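Local coordinates for protein RNA methyltransferase, TrmH family (PDB 2I6D) that probably transfers methyl groups to RNA as a knotted SpoU-type methyltransferase of the TrmH family, at residues A[129-134]-A[156-162]; A[177-182]-A[200-205]. All blocks are in the same frame, centred on the assembly; numbering follows the deposited sequence.

Interaction 1. Residues A[129-134]-A[156-162]; sequences IRHVWL and RVQPTPL
T160 O is gripped from two neighbouring residues of 129-134: L134 N donates to it at 2.8 Å, and W133 CA lies 3.3 Å from the same oxygen in a weaker CA-H...O contact. The two strands, 131-134 and 158-161, are parallel partners in a beta-alpha-beta unit of the SpoU methylase sheet, with helix 144-148 in the connection. V132 serves both ways, its N donating to Q158 O and its O accepting from T160 N at 2.8 Å; Q158 N to R130 O and L162 N to L134 O close the two ends. H131, W133, Q158 and T160 project from one face. There the Q158 carboxamide lies at the edge of the H131 ring, OE1 in the ring plane, although amide and imidazole are turned 65° apart; H131 NE2 is hydrogen-bonded to E102 OE2. L162 comes across the W133 indole, CD2 lying 3.7 Å above the ring plane and offset toward the rim, while W133 NE1 is bonded to V100 O. The opposite face is aliphatic: L134 CD1 lies beside P159 CB. V157 turns CG1 anti to its own backbone N (chi1 179°), tightly against V132 CG2 at 3.5 Å.

Interaction 2. Residues A[177-182]-A[200-205]; sequences IPVYGA and PAILVL
Y180 meets strand 201-205 with the edge of its ring: I202 O lies in the ring plane, 3.7 Å from Y180 CD1, while CE1 farther along the same edge touches the A201 methyl. That carbonyl oxygen also accepts from Y180 N at 2.7 Å, so one acceptor meets both the backbone and the ring of the same tyrosine. L203 projects on the same face as Y180; with its CG swung anti to the backbone N (chi1 170°), CD1 reaches Y180 CB at 3.9 Å. On the other face I202 and V204 meet aliphatic partners: I177, from just before the strand, crosses I202 at about a right angle, I177 CG2 against I202 CD1 at 4.0 Å, whereas V179 and V204 meet at a slant through V179 CG1 and V204 CG2. G181 pairs with V204 in the register, and its CA-H points to V204 O, which accepts from A182 N as well. I202 N to P178 O and V204 N to Y180 O complete this parallel pairing of two inner strands of a Rossmann-like SPOUT sheet. Helix 165-174 covers the V179 and I202 face, through L169 and F172. Helix 242-255 packs on the other, W253 meeting Y180 edge-to-face and L249 touching L203 and A182; strands 222-225 and 104-109 flank the pair within the sheet.

Both contacts are parallel strand pairings in the same seven-stranded sheet, with centres about 14 Å apart. Strand 104-109 lies between them, pairing with 131-134 of interaction 1 on one side and with 201-206 of interaction 2 on the other; 158-161 is an outermost strand of the sheet within this chain. Along the chain they come in series: interaction 1 closes before interaction 2 opens, and helix 165-174 links them. They touch directly where W133 CH2 packs on I202 CD1 at 3.7 Å, and F172 of that helix reaches W133, I177 and I202. One aromatic-aliphatic layer thus joins both pairings across a single SpoU methylase domain, the part probably responsible for methyl transfer.

Interaction 1. Residues A[129-134]-A[156-162]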
loop_
_atom_site.group_PDB
_atom_site.type_symbol
_atom_site.label_atom_id
_atom_site.label_comp_id
_atom_site.label_asym_id
_atom_site.label_seq_id
_atom_site.Cartn_x
_atom_site.Cartn_y
_atom_site.Cartn_z
ATOM N N ILE A 129 3.862 5.923 9.473
ATOM C CA ILE A 129 4.860 5.137 8.751
ATOM C C ILE A 129 5.078 5.731 7.348
ATOM O O ILE A 129 4.117 5.998 6.628
ATOM C CB ILE A 129 4.399 3.640 8.590
ATOM C CG1 ILE A 129 4.276 2.943 9.961
ATOM C CG2 ILE A 129 5.281 2.869 7.554
ATOM C CD1 ILE A 129 5.390 2.083 10.386
ATOM N N ARG A 130 6.317 5.990 6.965
ATOM C CA ARG A 130 6.554 6.633 5.671
ATOM C C ARG A 130 6.797 5.699 4.515
ATOM O O ARG A 130 6.668 6.111 3.341
ATOM C CB ARG A 130 7.717 7.619 5.790
ATOM C CG ARG A 130 7.316 8.826 6.673
ATOM C CD ARG A 130 8.515 9.442 7.302
ATOM N NE ARG A 130 9.380 10.076 6.312
ATOM C CZ ARG A 130 10.160 11.109 6.583
ATOM N NH1 ARG A 130 10.149 11.616 7.809
ATOM N NH2 ARG A 130 10.927 11.645 5.639
ATOM N N HIS A 131 7.169 4.454 4.822
ATOM C CA HIS A 131 7.548 3.501 3.768
ATOM C C HIS A 131 7.046 2.146 4.073
ATOM O O HIS A 131 7.179 1.670 5.206
ATOM C CB HIS A 131 9.091 3.419 3.581
ATOM C CG HIS A 131 9.681 4.677 3.050
ATOM N ND1 HIS A 131 9.729 4.958 1.705
ATOM C CD2 HIS A 131 10.180 5.764 3.683
ATOM C CE1 HIS A 131 10.261 6.157 1.529
ATOM N NE2 HIS A 131 10.545 6.666 2.713
ATOM N N VAL A 132 6.468 1.516 3.053
ATOM C CA VAL A 132 5.970 0.132 3.178
ATOM C C VAL A 132 6.539 -0.606 1.974
ATOM O O VAL A 132 6.290 -0.246 0.807
ATOM C CB VAL A 132 4.407 0.021 3.209
ATOM C CG1 VAL A 132 3.957 -1.444 3.131
ATOM C CG2 VAL A 132 3.816 0.693 4.473
ATOM N N TRP A 133 7.314 -1.644 2.254
ATOM C CA TRP A 133 7.893 -2.430 1.197
ATOM C C TRP A 133 7.097 -3.703 1.018
ATOM O O TRP A 133 6.553 -4.243 1.990
ATOM C CB TRP A 133 9.343 -2.825 1.533
ATOM C CG TRP A 133 10.308 -1.710 1.835
ATOM C CD1 TRP A 133 10.179 -0.366 1.561
ATOM C CD2 TRP A 133 11.583 -1.894 2.397
ATOM N NE1 TRP A 133 11.314 0.299 1.985
ATOM C CE2 TRP A 133 12.189 -0.626 2.509
ATOM C CE3 TRP A 133 12.272 -3.026 2.861
ATOM C CZ2 TRP A 133 13.460 -0.452 3.066
ATOM C CZ3 TRP A 133 13.549 -2.858 3.414
ATOM C CH2 TRP A 133 14.132 -1.567 3.494
ATOM N N LEU A 134 7.035 -4.191 -0.209
ATOM C CA LEU A 134 6.224 -5.364 -0.520
ATOM C C LEU A 134 7.093 -6.471 -1.096
ATOM O O LEU A 134 7.701 -6.338 -2.174
ATOM C CB LEU A 134 5.080 -4.976 -1.481
ATOM C CG LEU A 134 4.245 -3.935 -0.746
ATOM C CD1 LEU A 134 4.088 -2.613 -1.509
ATOM C CD2 LEU A 134 2.944 -4.479 -0.187
ATOM N N ARG A 156 0.578 9.567 1.382
ATOM C CA ARG A 156 1.622 9.813 2.335
ATOM C C ARG A 156 2.496 8.606 2.608
ATOM O O ARG A 156 3.554 8.760 3.195
ATOM C CB ARG A 156 1.044 10.298 3.648
ATOM C CG ARG A 156 0.653 11.762 3.656
ATOM C CD ARG A 156 -0.225 12.034 4.874
ATOM N NE ARG A 156 -1.406 11.183 4.818
ATOM C CZ ARG A 156 -2.513 11.498 4.161
ATOM N NH1 ARG A 156 -2.593 12.661 3.514
ATOM N NH2 ARG A 156 -3.538 10.651 4.149
ATOM N N VAL A 157 2.041 7.420 2.220
ATOM C CA VAL A 157 2.800 6.180 2.462
ATOM C C VAL A 157 3.348 5.733 1.103
ATOM O O VAL A 157 2.578 5.429 0.164
ATOM C CB VAL A 157 1.932 5.070 3.120
ATOM C CG1 VAL A 157 2.768 3.798 3.337
ATOM C CG2 VAL A 157 1.308 5.565 4.447
ATOM N N GLN A 158 4.675 5.755 0.978
ATOM C CA GLN A 158 5.316 5.321 -0.261
ATOM C C GLN A 158 5.483 3.795 -0.300
ATOM O O GLN A 158 6.166 3.223 0.561
ATOM C CB GLN A 158 6.691 5.969 -0.481
ATOM C CG GLN A 158 7.313 5.499 -1.832
ATOM C CD GLN A 158 8.789 5.851 -2.019
ATOM O OE1 GLN A 158 9.674 5.337 -1.313
ATOM N NE2 GLN A 158 9.065 6.690 -3.011
ATOM N N PRO A 159 4.858 3.130 -1.286
ATOM C CA PRO A 159 4.970 1.680 -1.311
ATOM C C PRO A 159 6.055 1.209 -2.278
ATOM O O PRO A 159 6.185 1.782 -3.362
ATOM C CB PRO A 159 3.582 1.250 -1.745
ATOM C CG PRO A 159 3.134 2.377 -2.722
ATOM C CD PRO A 159 3.913 3.648 -2.297
ATOM N N THR A 160 6.816 0.180 -1.910
ATOM C CA THR A 160 7.957 -0.217 -2.722
ATOM C C THR A 160 7.940 -1.710 -2.965
ATOM O O THR A 160 8.268 -2.470 -2.085
ATOM C CB THR A 160 9.317 0.202 -2.077
ATOM O OG1 THR A 160 9.344 1.628 -1.902
ATOM C CG2 THR A 160 10.493 -0.186 -2.996
ATOM N N PRO A 161 7.530 -2.136 -4.173
ATOM C CA PRO A 161 7.692 -3.564 -4.493
ATOM C C PRO A 161 9.182 -3.914 -4.546
ATOM O O PRO A 161 9.956 -3.224 -5.227
ATOM C CB PRO A 161 7.051 -3.688 -5.884
ATOM C CG PRO A 161 6.203 -2.431 -6.030
ATOM C CD PRO A 161 6.888 -1.374 -5.265
ATOM N N LEU A 162 9.601 -4.966 -3.854
ATOM C CA LEU A 162 11.016 -5.304 -3.812
ATOM C C LEU A 162 11.384 -6.289 -4.901
ATOM O O LEU A 162 10.583 -7.156 -5.239
ATOM C CB LEU A 162 11.424 -5.882 -2.454
ATOM C CG LEU A 162 11.229 -5.048 -1.186
ATOM C CD1 LEU A 162 11.782 -5.789 0.008
ATOM C CD2 LEU A 162 11.948 -3.724 -1.320
HETATM O O HOH W 1 3.134 8.486 6.252
#

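Interaction 2. Residues A[177-182]-A[200-205]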
loop_
_atom_site.group_PDB
_atom_site.type_symbol
_atom_site.label_atom_id
_atom_site.label_comp_id
_atom_site.label_asym_id
_atom_site.label_seq_id
_atom_site.Cartn_x
_atom_site.Cartn_y
_atom_site.Cartn_z
ATOM N N ILE A 177 21.155 -1.236 10.344
ATOM C CA ILE A 177 19.696 -1.043 10.557
ATOM C C ILE A 177 19.075 -2.323 11.127
ATOM O O ILE A 177 19.220 -3.410 10.536
ATOM C CB ILE A 177 18.986 -0.604 9.282
ATOM C CG1 ILE A 177 19.552 0.754 8.846
ATOM C CG2 ILE A 177 17.408 -0.594 9.460
ATOM C CD1 ILE A 177 19.155 1.142 7.511
ATOM N N PRO A 178 18.436 -2.213 12.309
ATOM C CA PRO A 178 17.846 -3.379 12.932
ATOM C C PRO A 178 16.666 -3.903 12.114
ATOM O O PRO A 178 15.867 -3.119 11.574
ATOM C CB PRO A 178 17.322 -2.842 14.286
ATOM C CG PRO A 178 17.207 -1.361 14.085
ATOM C CD PRO A 178 18.258 -0.986 13.110
ATOM N N VAL A 179 16.572 -5.218 12.041
ATOM C CA VAL A 179 15.525 -5.876 11.299
ATOM C C VAL A 179 14.689 -6.717 12.252
ATOM O O VAL A 179 15.120 -7.772 12.726
ATOM C CB VAL A 179 16.081 -6.747 10.136
ATOM C CG1 VAL A 179 14.926 -7.336 9.330
ATOM C CG2 VAL A 179 17.004 -5.919 9.230
ATOM N N TYR A 180 13.494 -6.234 12.530
ATOM C CA TYR A 180 12.576 -6.902 13.440
ATOM C C TYR A 180 11.613 -7.751 12.623
ATOM O O TYR A 180 11.353 -7.460 11.442
ATOM C CB TYR A 180 11.783 -5.850 14.228
ATOM C CG TYR A 180 12.651 -5.050 15.141
ATOM C CD1 TYR A 180 13.265 -3.878 14.702
ATOM C CD2 TYR A 180 12.852 -5.454 16.459
ATOM C CE1 TYR A 180 14.072 -3.141 15.548
ATOM C CE2 TYR A 180 13.644 -4.725 17.316
ATOM C CZ TYR A 180 14.252 -3.565 16.851
ATOM O OH TYR A 180 15.066 -2.835 17.687
ATOM N N GLY A 181 11.122 -8.816 13.236
ATOM C CA GLY A 181 10.140 -9.698 12.599
ATOM C C GLY A 181 9.104 -10.159 13.593
ATOM O O GLY A 181 9.426 -10.430 14.762
ATOM N N ALA A 182 7.863 -10.295 13.123
ATOM C CA ALA A 182 6.762 -10.751 13.960
ATOM C C ALA A 182 6.628 -12.275 13.838
ATOM O O ALA A 182 6.425 -12.801 12.726
ATOM C CB ALA A 182 5.465 -10.069 13.531
ATOM N N PRO A 200 15.735 4.650 12.092
ATOM C CA PRO A 200 15.657 3.609 11.069
ATOM C C PRO A 200 15.463 2.210 11.663
ATOM O O PRO A 200 16.168 1.804 12.572
ATOM C CB PRO A 200 16.999 3.746 10.322
ATOM C CG PRO A 200 17.930 4.396 11.284
ATOM C CD PRO A 200 17.056 5.323 12.107
ATOM N N ALA A 201 14.460 1.493 11.173
ATOM C CA ALA A 201 14.241 0.114 11.592
ATOM C C ALA A 201 13.338 -0.505 10.552
ATOM O O ALA A 201 12.488 0.168 9.999
ATOM C CB ALA A 201 13.513 0.037 12.954
ATOM N N ILE A 202 13.514 -1.792 10.321
ATOM C CA ILE A 202 12.624 -2.514 9.415
ATOM C C ILE A 202 11.845 -3.516 10.249
ATOM O O ILE A 202 12.430 -4.166 11.139
ATOM C CB ILE A 202 13.437 -3.234 8.304
ATOM C CG1 ILE A 202 14.179 -2.197 7.424
ATOM C CG2 ILE A 202 12.515 -4.145 7.493
ATOM C CD1 ILE A 202 15.459 -2.776 6.739
ATOM N N LEU A 203 10.540 -3.631 9.976
ATOM C CA LEU A 203 9.682 -4.583 10.664
ATOM C C LEU A 203 9.032 -5.470 9.619
ATOM O O LEU A 203 8.256 -5.013 8.763
ATOM C CB LEU A 203 8.588 -3.855 11.489
ATOM C CG LEU A 203 7.461 -4.722 12.074
ATOM C CD1 LEU A 203 8.064 -5.819 12.978
ATOM C CD2 LEU A 203 6.504 -3.824 12.903
ATOM N N VAL A 204 9.344 -6.745 9.710
ATOM C CA VAL A 204 8.887 -7.711 8.720
ATOM C C VAL A 204 7.620 -8.399 9.212
ATOM O O VAL A 204 7.581 -8.928 10.344
ATOM C CB VAL A 204 9.965 -8.801 8.431
ATOM C CG1 VAL A 204 9.450 -9.807 7.355
ATOM C CG2 VAL A 204 11.357 -8.147 7.969
ATOM N N LEU A 205 6.610 -8.435 8.347
ATOM C CA LEU A 205 5.333 -9.089 8.652
ATOM C C LEU A 205 5.047 -10.137 7.572
ATOM O O LEU A 205 5.117 -9.825 6.381
ATOM C CB LEU A 205 4.220 -8.045 8.681
ATOM C CG LEU A 205 4.536 -7.072 9.848
ATOM C CD1 LEU A 205 4.217 -5.646 9.511
ATOM C CD2 LEU A 205 3.810 -7.570 11.099
#